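Local coordinates for protein phosphomethylpyrimidine kinase (Pyrococcus furiosus, PDB 2PB9) that probably condenses a pyrimidine diphosphate with a thiazole phosphate into thiamine phosphate through this C-terminal ThiN domain, the full-length enzyme also phosphorylating hydroxymethylpyrimidine, at residues 86-91 and 142-147; 98-103 and 165-170; 118-123 and 148-153. One frame throughout, in Å; residues are numbered along the deposited sequence.

How the contacts relate
The three contacts belong to one ThiN-family domain. Contacts 1 and 3 share helix 138-149, and their centres are 9 Å apart. In contact 1 the helix meets the loop after helix 77-86. In contact 3 its last turn and the following loop meet strand 118-121. A146 O and S120 OG lie 2.5 Å apart, a probable hydrogen bond between the two. Contact 2 is on the central strands of the same sheet, 19 Å from contact 1 and 16 Å from contact 3, centre to centre. It reaches contact 1 through I143 CD1 and L170 CD1, 4.1 Å apart. Contacts 2 and 3 do not touch.

Contact 1. Residues 86-91 and 142-147; sequences MRFYPE and GIETAI
I147 packs over the ring of F88. The I147 CG2 methyl lies over one face of the F88 ring in a CH-pi contact, 4.1 Å from the ring centroid. The approach is 22° off the ring normal and offset toward the rim. The second branch of the same isoleucine ends at I147 CD1, 3.5 Å from F88 CD2. CD1 of I147 also meets the edge of the Y89 ring, in its plane, at 3.9 Å from Y89 CE1. One isoleucine therefore touches two rings, one by its face and one by its edge.

E144 sits one turn earlier on the helix and works in two ways. Its methylene CG rests against the edge of the F88 ring, 3.7 Å from CE2 of F88. Its carboxylate goes on to R87. The salt bridge runs from R87 NH2 to E144 OE2 at 3.2 Å. The hydrogen bond in it is weak, with an N-H...O angle of 140°. The guanidinium and carboxylate planes are strongly turned against each other, so the two groups do not pair flat. E144 is extended beyond CG (chi2 171°), which carries the charge past the ring to the arginine.

The backbone of 142-147 is regular helix, with I147 N bonded to I143 O. Segment 86-91 lies in the loop between helix 77-86 and strand 94-98. Y85 of that helix meets the Y89 ring and packs on I147 and I143. The contact thus joins helix 138-149 to the end of helix 77-86 and the loop leading into strand 94-98.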
loop_
_atom_site.group_PDB
_atom_site.type_symbol
_atom_site.label_atom_id
_atom_site.label_comp_id
_atom_site.label_asym_id
_atom_site.label_seq_id
_atom_site.Cartn_x
_atom_site.Cartn_y
_atom_site.Cartn_z
HETATM N N MSE A 86 27.702 9.910 -1.920
HETATM C CA MSE A 86 29.078 10.328 -2.192
HETATM C C MSE A 86 29.481 10.076 -3.644
HETATM O O MSE A 86 30.351 10.759 -4.188
HETATM C CB MSE A 86 30.044 9.613 -1.241
HETATM C CG MSE A 86 29.996 10.168 0.180
HETATM SE SE MSE A 86 30.755 9.027 1.560
HETATM C CE MSE A 86 32.586 9.642 1.517
ATOM N N ARG A 87 28.850 9.090 -4.268
ATOM C CA ARG A 87 29.139 8.778 -5.656
ATOM C C ARG A 87 28.829 9.995 -6.525
ATOM O O ARG A 87 29.236 10.062 -7.684
ATOM C CB ARG A 87 28.296 7.587 -6.112
ATOM C CG ARG A 87 29.051 6.270 -6.134
ATOM C CD ARG A 87 28.103 5.085 -6.224
ATOM N NE ARG A 87 27.154 5.224 -7.323
ATOM C CZ ARG A 87 26.035 4.513 -7.431
ATOM N NH1 ARG A 87 25.730 3.607 -6.502
ATOM N NH2 ARG A 87 25.211 4.720 -8.455
ATOM N N PHE A 88 28.114 10.957 -5.949
ATOM C CA PHE A 88 27.734 12.166 -6.661
ATOM C C PHE A 88 28.359 13.400 -6.029
ATOM O O PHE A 88 28.703 14.355 -6.719
ATOM C CB PHE A 88 26.215 12.288 -6.665
ATOM C CG PHE A 88 25.533 11.150 -7.359
ATOM C CD1 PHE A 88 25.373 11.152 -8.736
ATOM C CD2 PHE A 88 25.101 10.045 -6.639
ATOM C CE1 PHE A 88 24.792 10.071 -9.385
ATOM C CE2 PHE A 88 24.520 8.960 -7.283
ATOM C CZ PHE A 88 24.366 8.975 -8.660
ATOM N N TYR A 89 28.501 13.376 -4.710
ATOM C CA TYR A 89 29.099 14.484 -3.984
ATOM C C TYR A 89 29.971 13.867 -2.921
ATOM O O TYR A 89 29.570 13.759 -1.764
ATOM C CB TYR A 89 28.024 15.342 -3.345
ATOM C CG TYR A 89 26.948 15.721 -4.320
ATOM C CD1 TYR A 89 25.813 14.920 -4.483
ATOM C CD2 TYR A 89 27.069 16.872 -5.104
ATOM C CE1 TYR A 89 24.823 15.259 -5.401
ATOM C CE2 TYR A 89 26.089 17.220 -6.019
ATOM C CZ TYR A 89 24.967 16.413 -6.164
ATOM O OH TYR A 89 23.985 16.779 -7.057
ATOM N N PRO A 90 31.181 13.443 -3.312
ATOM C CA PRO A 90 32.177 12.809 -2.445
ATOM C C PRO A 90 32.566 13.560 -1.174
ATOM O O PRO A 90 33.192 12.988 -0.292
ATOM C CB PRO A 90 33.358 12.576 -3.391
ATOM C CG PRO A 90 33.174 13.633 -4.456
ATOM C CD PRO A 90 31.701 13.584 -4.684
ATOM N N GLU A 91 32.195 14.830 -1.071
ATOM C CA GLU A 91 32.521 15.610 0.117
ATOM C C GLU A 91 31.478 15.437 1.214
ATOM O O GLU A 91 31.728 15.753 2.374
ATOM C CB GLU A 91 32.634 17.093 -0.234
ATOM C CG GLU A 91 33.692 17.391 -1.277
ATOM C CD GLU A 91 35.097 17.067 -0.791
ATOM O OE1 GLU A 91 35.322 15.924 -0.325
ATOM O OE2 GLU A 91 35.977 17.957 -0.877
ATOM N N GLY A 142 16.960 4.844 -4.622
ATOM C CA GLY A 142 16.291 6.037 -4.154
ATOM C C GLY A 142 17.175 7.266 -4.205
ATOM O O GLY A 142 16.784 8.288 -4.775
ATOM N N ILE A 143 18.370 7.166 -3.620
ATOM C CA ILE A 143 19.316 8.279 -3.579
ATOM C C ILE A 143 19.614 8.842 -4.968
ATOM O O ILE A 143 19.626 10.053 -5.164
ATOM C CB ILE A 143 20.652 7.859 -2.892
ATOM C CG1 ILE A 143 20.377 7.346 -1.473
ATOM C CG2 ILE A 143 21.616 9.050 -2.826
ATOM C CD1 ILE A 143 19.680 8.334 -0.559
ATOM N N GLU A 144 19.845 7.960 -5.932
ATOM C CA GLU A 144 20.134 8.387 -7.296
ATOM C C GLU A 144 18.917 9.043 -7.928
ATOM O O GLU A 144 19.010 10.101 -8.543
ATOM C CB GLU A 144 20.542 7.191 -8.143
ATOM C CG GLU A 144 21.774 6.481 -7.657
ATOM C CD GLU A 144 21.997 5.189 -8.401
ATOM O OE1 GLU A 144 21.994 5.230 -9.654
ATOM O OE2 GLU A 144 22.171 4.141 -7.736
ATOM N N THR A 145 17.773 8.391 -7.784
ATOM C CA THR A 145 16.534 8.912 -8.330
ATOM C C THR A 145 16.367 10.334 -7.831
ATOM O O THR A 145 16.172 11.253 -8.619
ATOM C CB THR A 145 15.347 8.042 -7.877
ATOM O OG1 THR A 145 15.425 6.772 -8.528
ATOM C CG2 THR A 145 14.027 8.697 -8.207
ATOM N N ALA A 146 16.473 10.505 -6.517
ATOM C CA ALA A 146 16.335 11.812 -5.879
ATOM C C ALA A 146 17.388 12.825 -6.337
ATOM O O ALA A 146 17.083 13.998 -6.564
ATOM C CB ALA A 146 16.406 11.650 -4.383
ATOM N N ILE A 147 18.628 12.359 -6.459
ATOM C CA ILE A 147 19.744 13.197 -6.879
ATOM C C ILE A 147 19.619 13.633 -8.338
ATOM O O ILE A 147 19.911 14.781 -8.678
ATOM C CB ILE A 147 21.102 12.457 -6.641
ATOM C CG1 ILE A 147 21.511 12.614 -5.165
ATOM C CG2 ILE A 147 22.185 12.995 -7.568
ATOM C CD1 ILE A 147 22.817 11.932 -4.779
#

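Contact 2. Residues 98-103 and 165-170; sequences IRYSRE and KEPMIL
I98 and I169 form an antiparallel hydrogen-bonded pair, where strand 94-98 ends beside strand 168-173. Both backbone N-H groups and both carbonyls of the pair are used. I98 N gives a nearly straight bond of 2.9 Å to I169 O, with an N-H...O angle of 168°. The return bond, I169 N to I98 O, is longer at 3.2 Å and more bent, at 148°. The selenium of M168, where selenomethionine replaces methionine, also touches the I98 carbonyl oxygen, without a hydrogen bond. The side chain of M168 bends at chi2 (-52°) and again at chi3, and turns back to reach it.

The isoleucine side chains share one sheet face, with I98 CG1 3.8 Å from I169 CG2. Beyond the bridge the chain runs on to Y100. Its ring edge meets I169, Y100 CD1 lying 3.6 Å from I169 CG1. P167 CG comes obliquely to the CD2 side of the ring, 3.8 Å from Y100 CD2. The ring is thus set between a strand residue and the proline just before that strand.

Two further polar side chains are satisfied by partners close by. R99 NE is bonded to the carbonyl of R26, and S101, the N-cap of helix 102-114, takes a weak bond on its OG from I104 N. E166 and P167 pack on G164 of the second subunit.

Strand 168-173 is bonded on its far edge to strand 154-159, through M168 with H159 and L170 with I157, and helix 102-114 lies over the I98 and I169 face, with I104 and I108 touching I169.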
loop_
_atom_site.group_PDB
_atom_site.type_symbol
_atom_site.label_atom_id
_atom_site.label_comp_id
_atom_site.label_asym_id
_atom_site.label_seq_id
_atom_site.Cartn_x
_atom_site.Cartn_y
_atom_site.Cartn_z
ATOM N N ILE A 98 15.703 11.477 10.132
ATOM C CA ILE A 98 14.739 11.908 11.117
ATOM C C ILE A 98 13.335 11.577 10.661
ATOM O O ILE A 98 13.096 11.291 9.489
ATOM C CB ILE A 98 14.844 13.411 11.377
ATOM C CG1 ILE A 98 14.699 14.182 10.067
ATOM C CG2 ILE A 98 16.183 13.725 12.022
ATOM C CD1 ILE A 98 14.699 15.701 10.253
ATOM N N ARG A 99 12.416 11.614 11.618
ATOM C CA ARG A 99 11.007 11.329 11.399
ATOM C C ARG A 99 10.375 12.193 10.302
ATOM O O ARG A 99 10.762 13.348 10.109
ATOM C CB ARG A 99 10.250 11.545 12.714
ATOM C CG ARG A 99 8.882 10.917 12.764
ATOM C CD ARG A 99 8.352 10.965 14.167
ATOM N NE ARG A 99 8.095 12.337 14.595
ATOM C CZ ARG A 99 7.015 13.039 14.260
ATOM N NH1 ARG A 99 6.074 12.501 13.490
ATOM N NH2 ARG A 99 6.879 14.286 14.690
ATOM N N TYR A 100 9.405 11.624 9.588
ATOM C CA TYR A 100 8.693 12.355 8.546
ATOM C C TYR A 100 7.259 12.632 9.005
ATOM O O TYR A 100 6.660 11.840 9.732
ATOM C CB TYR A 100 8.634 11.555 7.231
ATOM C CG TYR A 100 7.725 12.180 6.173
ATOM C CD1 TYR A 100 8.223 13.095 5.238
ATOM C CD2 TYR A 100 6.346 11.926 6.169
ATOM C CE1 TYR A 100 7.373 13.751 4.335
ATOM C CE2 TYR A 100 5.489 12.575 5.279
ATOM C CZ TYR A 100 6.006 13.490 4.367
ATOM O OH TYR A 100 5.149 14.176 3.516
ATOM N N SER A 101 6.723 13.768 8.575
ATOM C CA SER A 101 5.345 14.162 8.877
ATOM C C SER A 101 5.085 15.468 8.133
ATOM O O SER A 101 6.030 16.192 7.801
ATOM C CB SER A 101 5.123 14.344 10.387
ATOM O OG SER A 101 5.603 15.592 10.846
ATOM N N ARG A 102 3.816 15.754 7.852
ATOM C CA ARG A 102 3.447 16.973 7.136
ATOM C C ARG A 102 4.125 18.202 7.715
ATOM O O ARG A 102 4.750 18.982 7.005
ATOM C CB ARG A 102 1.928 17.177 7.168
ATOM C CG ARG A 102 1.289 17.019 8.548
ATOM C CD ARG A 102 0.000 17.859 8.681
ATOM N NE ARG A 102 -0.730 17.529 9.910
ATOM C CZ ARG A 102 -1.855 16.806 9.948
ATOM N NH1 ARG A 102 -2.407 16.333 8.823
ATOM N NH2 ARG A 102 -2.420 16.534 11.122
ATOM N N GLU A 103 4.009 18.357 9.022
ATOM C CA GLU A 103 4.590 19.500 9.694
ATOM C C GLU A 103 6.093 19.638 9.465
ATOM O O GLU A 103 6.565 20.687 9.014
ATOM C CB GLU A 103 4.297 19.410 11.187
ATOM C CG GLU A 103 4.357 20.733 11.910
ATOM C CD GLU A 103 3.500 20.734 13.161
ATOM O OE1 GLU A 103 2.275 20.503 13.042
ATOM O OE2 GLU A 103 4.049 20.960 14.263
ATOM N N LYS A 165 6.814 -0.320 5.339
ATOM C CA LYS A 165 7.948 0.591 5.531
ATOM C C LYS A 165 7.530 2.031 5.779
ATOM O O LYS A 165 6.709 2.590 5.051
ATOM C CB LYS A 165 8.875 0.547 4.307
ATOM C CG LYS A 165 9.305 -0.854 3.883
ATOM C CD LYS A 165 10.110 -0.808 2.591
ATOM C CE LYS A 165 10.108 -2.158 1.843
ATOM N NZ LYS A 165 10.868 -3.262 2.520
ATOM N N GLU A 166 8.118 2.648 6.795
ATOM C CA GLU A 166 7.777 4.024 7.114
ATOM C C GLU A 166 8.538 5.064 6.317
ATOM O O GLU A 166 9.587 4.786 5.743
ATOM C CB GLU A 166 7.972 4.280 8.603
ATOM C CG GLU A 166 9.069 3.465 9.229
ATOM C CD GLU A 166 8.976 3.481 10.739
ATOM O OE1 GLU A 166 9.482 4.440 11.367
ATOM O OE2 GLU A 166 8.372 2.532 11.292
ATOM N N PRO A 167 8.001 6.287 6.268
ATOM C CA PRO A 167 8.629 7.388 5.537
ATOM C C PRO A 167 9.830 7.949 6.304
ATOM O O PRO A 167 9.897 7.857 7.520
ATOM C CB PRO A 167 7.489 8.396 5.411
ATOM C CG PRO A 167 6.769 8.225 6.711
ATOM C CD PRO A 167 6.719 6.714 6.861
HETATM N N MSE A 168 10.772 8.534 5.582
HETATM C CA MSE A 168 11.965 9.103 6.187
HETATM C C MSE A 168 12.384 10.398 5.535
HETATM O O MSE A 168 12.057 10.677 4.380
HETATM C CB MSE A 168 13.159 8.150 6.072
HETATM C CG MSE A 168 13.290 7.128 7.165
HETATM SE SE MSE A 168 13.225 7.904 8.931
HETATM C CE MSE A 168 11.949 6.648 9.677
ATOM N N ILE A 169 13.136 11.177 6.295
ATOM C CA ILE A 169 13.684 12.422 5.820
ATOM C C ILE A 169 15.173 12.273 6.107
ATOM O O ILE A 169 15.582 12.038 7.248
ATOM C CB ILE A 169 13.091 13.644 6.588
ATOM C CG1 ILE A 169 11.648 13.900 6.118
ATOM C CG2 ILE A 169 13.973 14.887 6.395
ATOM C CD1 ILE A 169 10.946 15.044 6.838
ATOM N N LEU A 170 15.974 12.354 5.052
ATOM C CA LEU A 170 17.420 12.263 5.176
ATOM C C LEU A 170 17.999 13.657 4.910
ATOM O O LEU A 170 17.568 14.367 3.998
ATOM C CB LEU A 170 17.981 11.263 4.160
ATOM C CG LEU A 170 17.242 9.923 4.083
ATOM C CD1 LEU A 170 17.865 9.064 3.004
ATOM C CD2 LEU A 170 17.296 9.212 5.412
#

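Contact 3. Residues 118-123 and 148-153; sequences KVSFYD and KRIKER
The two segments belong to a beta-alpha-beta crossover. Strand 118-121 leads through helices 129-133 and 138-149 into strand 154-159, its parallel neighbour in the sheet. The contact sets the first strand against the end of the last helix and the loop that follows.

Apolar packing lies in the middle. I150, the first residue to leave the helix, points its CD1 at K118 CB (3.6 Å) and S120 CB (3.9 Å). Its rotation, chi1 58°, sends the extended CG1-CD1 branch toward the strand. S120 OG gives its hydrogen bond to A146 O.

A charged pair sits at K118. K118 NZ bonds E152 OE1 in a salt bridge of 3.3 Å, reaching it on the anti side and 28° out of the carboxylate plane. The lysine chain bends repeatedly, and K118 CG and CD cross E152 CB and CG obliquely, in contact.

Flat groups meet at the far end. The R149 guanidinium lies over a face of the F121 ring, toward its rim, with the planes 33° apart. F121 CE1 is 3.4 Å from R149 NH1.

Backbone oxygen and water hold the arginine. F121 O takes two weak bonds, from R149 NH2 at 2.9 Å and from R149 NE at 3.1 Å. Water 1 accepts from R149 NH2 at 2.7 Å and from D123 N at 2.8 Å, bridging the arginine tip to the backbone.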
loop_
_atom_site.group_PDB
_atom_site.type_symbol
_atom_site.label_atom_id
_atom_site.label_comp_id
_atom_site.label_asym_id
_atom_site.label_seq_id
_atom_site.Cartn_x
_atom_site.Cartn_y
_atom_site.Cartn_z
ATOM N N LYS A 118 18.427 23.020 -1.677
ATOM C CA LYS A 118 17.589 22.002 -2.295
ATOM C C LYS A 118 17.140 20.780 -1.500
ATOM O O LYS A 118 17.828 20.280 -0.620
ATOM C CB LYS A 118 18.250 21.527 -3.592
ATOM C CG LYS A 118 18.156 22.507 -4.762
ATOM C CD LYS A 118 18.876 23.827 -4.496
ATOM C CE LYS A 118 17.883 24.945 -4.230
ATOM N NZ LYS A 118 16.955 25.103 -5.387
ATOM N N VAL A 119 15.958 20.305 -1.861
ATOM C CA VAL A 119 15.338 19.142 -1.255
ATOM C C VAL A 119 14.732 18.317 -2.383
ATOM O O VAL A 119 13.960 18.826 -3.176
ATOM C CB VAL A 119 14.223 19.564 -0.251
ATOM C CG1 VAL A 119 13.736 20.961 -0.579
ATOM C CG2 VAL A 119 13.049 18.590 -0.310
ATOM N N SER A 120 15.111 17.051 -2.479
ATOM C CA SER A 120 14.559 16.194 -3.512
ATOM C C SER A 120 13.921 15.005 -2.812
ATOM O O SER A 120 13.852 14.965 -1.580
ATOM C CB SER A 120 15.652 15.737 -4.469
ATOM O OG SER A 120 15.091 15.202 -5.658
ATOM N N PHE A 121 13.450 14.034 -3.578
ATOM C CA PHE A 121 12.805 12.881 -2.969
ATOM C C PHE A 121 12.763 11.750 -3.962
ATOM O O PHE A 121 13.183 11.894 -5.108
ATOM C CB PHE A 121 11.362 13.232 -2.571
ATOM C CG PHE A 121 10.463 13.525 -3.750
ATOM C CD1 PHE A 121 9.896 12.485 -4.494
ATOM C CD2 PHE A 121 10.234 14.841 -4.162
ATOM C CE1 PHE A 121 9.115 12.747 -5.636
ATOM C CE2 PHE A 121 9.455 15.118 -5.304
ATOM C CZ PHE A 121 8.896 14.067 -6.041
ATOM N N TYR A 122 12.245 10.620 -3.502
ATOM C CA TYR A 122 12.075 9.454 -4.348
ATOM C C TYR A 122 10.854 8.710 -3.845
ATOM O O TYR A 122 10.539 8.755 -2.659
ATOM C CB TYR A 122 13.327 8.570 -4.327
ATOM C CG TYR A 122 13.640 7.879 -3.019
ATOM C CD1 TYR A 122 12.843 6.841 -2.551
ATOM C CD2 TYR A 122 14.797 8.196 -2.302
ATOM C CE1 TYR A 122 13.194 6.124 -1.411
ATOM C CE2 TYR A 122 15.156 7.477 -1.160
ATOM C CZ TYR A 122 14.351 6.441 -0.725
ATOM O OH TYR A 122 14.717 5.680 0.358
ATOM N N ASP A 123 10.150 8.056 -4.761
ATOM C CA ASP A 123 8.953 7.311 -4.416
ATOM C C ASP A 123 9.149 5.874 -4.849
ATOM O O ASP A 123 9.348 5.597 -6.027
ATOM C CB ASP A 123 7.736 7.931 -5.116
ATOM C CG ASP A 123 6.443 7.200 -4.803
ATOM O OD1 ASP A 123 6.371 6.490 -3.779
ATOM O OD2 ASP A 123 5.485 7.347 -5.584
ATOM N N LYS A 148 19.181 12.717 -9.193
ATOM C CA LYS A 148 19.021 13.019 -10.608
ATOM C C LYS A 148 17.739 13.797 -10.874
ATOM O O LYS A 148 17.594 14.419 -11.921
ATOM C CB LYS A 148 19.030 11.728 -11.422
ATOM C CG LYS A 148 20.364 11.009 -11.402
ATOM C CD LYS A 148 20.313 9.750 -12.246
ATOM C CE LYS A 148 21.667 9.070 -12.325
ATOM N NZ LYS A 148 21.568 7.831 -13.142
ATOM N N ARG A 149 16.813 13.750 -9.920
ATOM C CA ARG A 149 15.532 14.456 -10.006
ATOM C C ARG A 149 15.775 15.954 -10.268
ATOM O O ARG A 149 15.362 16.481 -11.298
ATOM C CB ARG A 149 14.762 14.246 -8.693
ATOM C CG ARG A 149 13.468 15.024 -8.526
ATOM C CD ARG A 149 12.241 14.138 -8.696
ATOM N NE ARG A 149 12.352 12.886 -7.953
ATOM C CZ ARG A 149 11.444 11.909 -7.969
ATOM N NH1 ARG A 149 10.333 12.030 -8.691
ATOM N NH2 ARG A 149 11.658 10.795 -7.277
ATOM N N ILE A 150 16.459 16.629 -9.345
ATOM C CA ILE A 150 16.755 18.052 -9.482
ATOM C C ILE A 150 18.109 18.283 -10.138
ATOM O O ILE A 150 18.868 17.341 -10.357
ATOM C CB ILE A 150 16.761 18.754 -8.114
ATOM C CG1 ILE A 150 17.788 18.096 -7.188
ATOM C CG2 ILE A 150 15.378 18.691 -7.505
ATOM C CD1 ILE A 150 17.845 18.710 -5.815
ATOM N N LYS A 151 18.416 19.539 -10.446
ATOM C CA LYS A 151 19.689 19.857 -11.083
ATOM C C LYS A 151 20.770 20.125 -10.039
ATOM O O LYS A 151 21.931 19.772 -10.229
ATOM C CB LYS A 151 19.533 21.063 -12.005
ATOM N N GLU A 152 20.391 20.741 -8.930
ATOM C CA GLU A 152 21.364 21.041 -7.889
ATOM C C GLU A 152 21.559 19.846 -6.958
ATOM O O GLU A 152 21.031 18.755 -7.197
ATOM C CB GLU A 152 20.910 22.256 -7.070
ATOM C CG GLU A 152 20.379 23.418 -7.898
ATOM C CD GLU A 152 19.020 23.117 -8.515
ATOM O OE1 GLU A 152 18.009 23.136 -7.778
ATOM O OE2 GLU A 152 18.964 22.850 -9.735
ATOM N N ARG A 153 22.330 20.061 -5.897
ATOM C CA ARG A 153 22.583 19.021 -4.912
ATOM C C ARG A 153 21.542 19.105 -3.800
ATOM O O ARG A 153 21.382 20.138 -3.146
ATOM C CB ARG A 153 23.978 19.172 -4.301
ATOM C CG ARG A 153 24.296 18.122 -3.245
ATOM C CD ARG A 153 25.617 18.399 -2.541
ATOM N NE ARG A 153 25.600 19.679 -1.852
ATOM C CZ ARG A 153 24.757 19.975 -0.870
ATOM N NH1 ARG A 153 23.868 19.077 -0.462
ATOM N NH2 ARG A 153 24.792 21.173 -0.303
HETATM O O HOH W 1 11.154 8.175 -7.421
#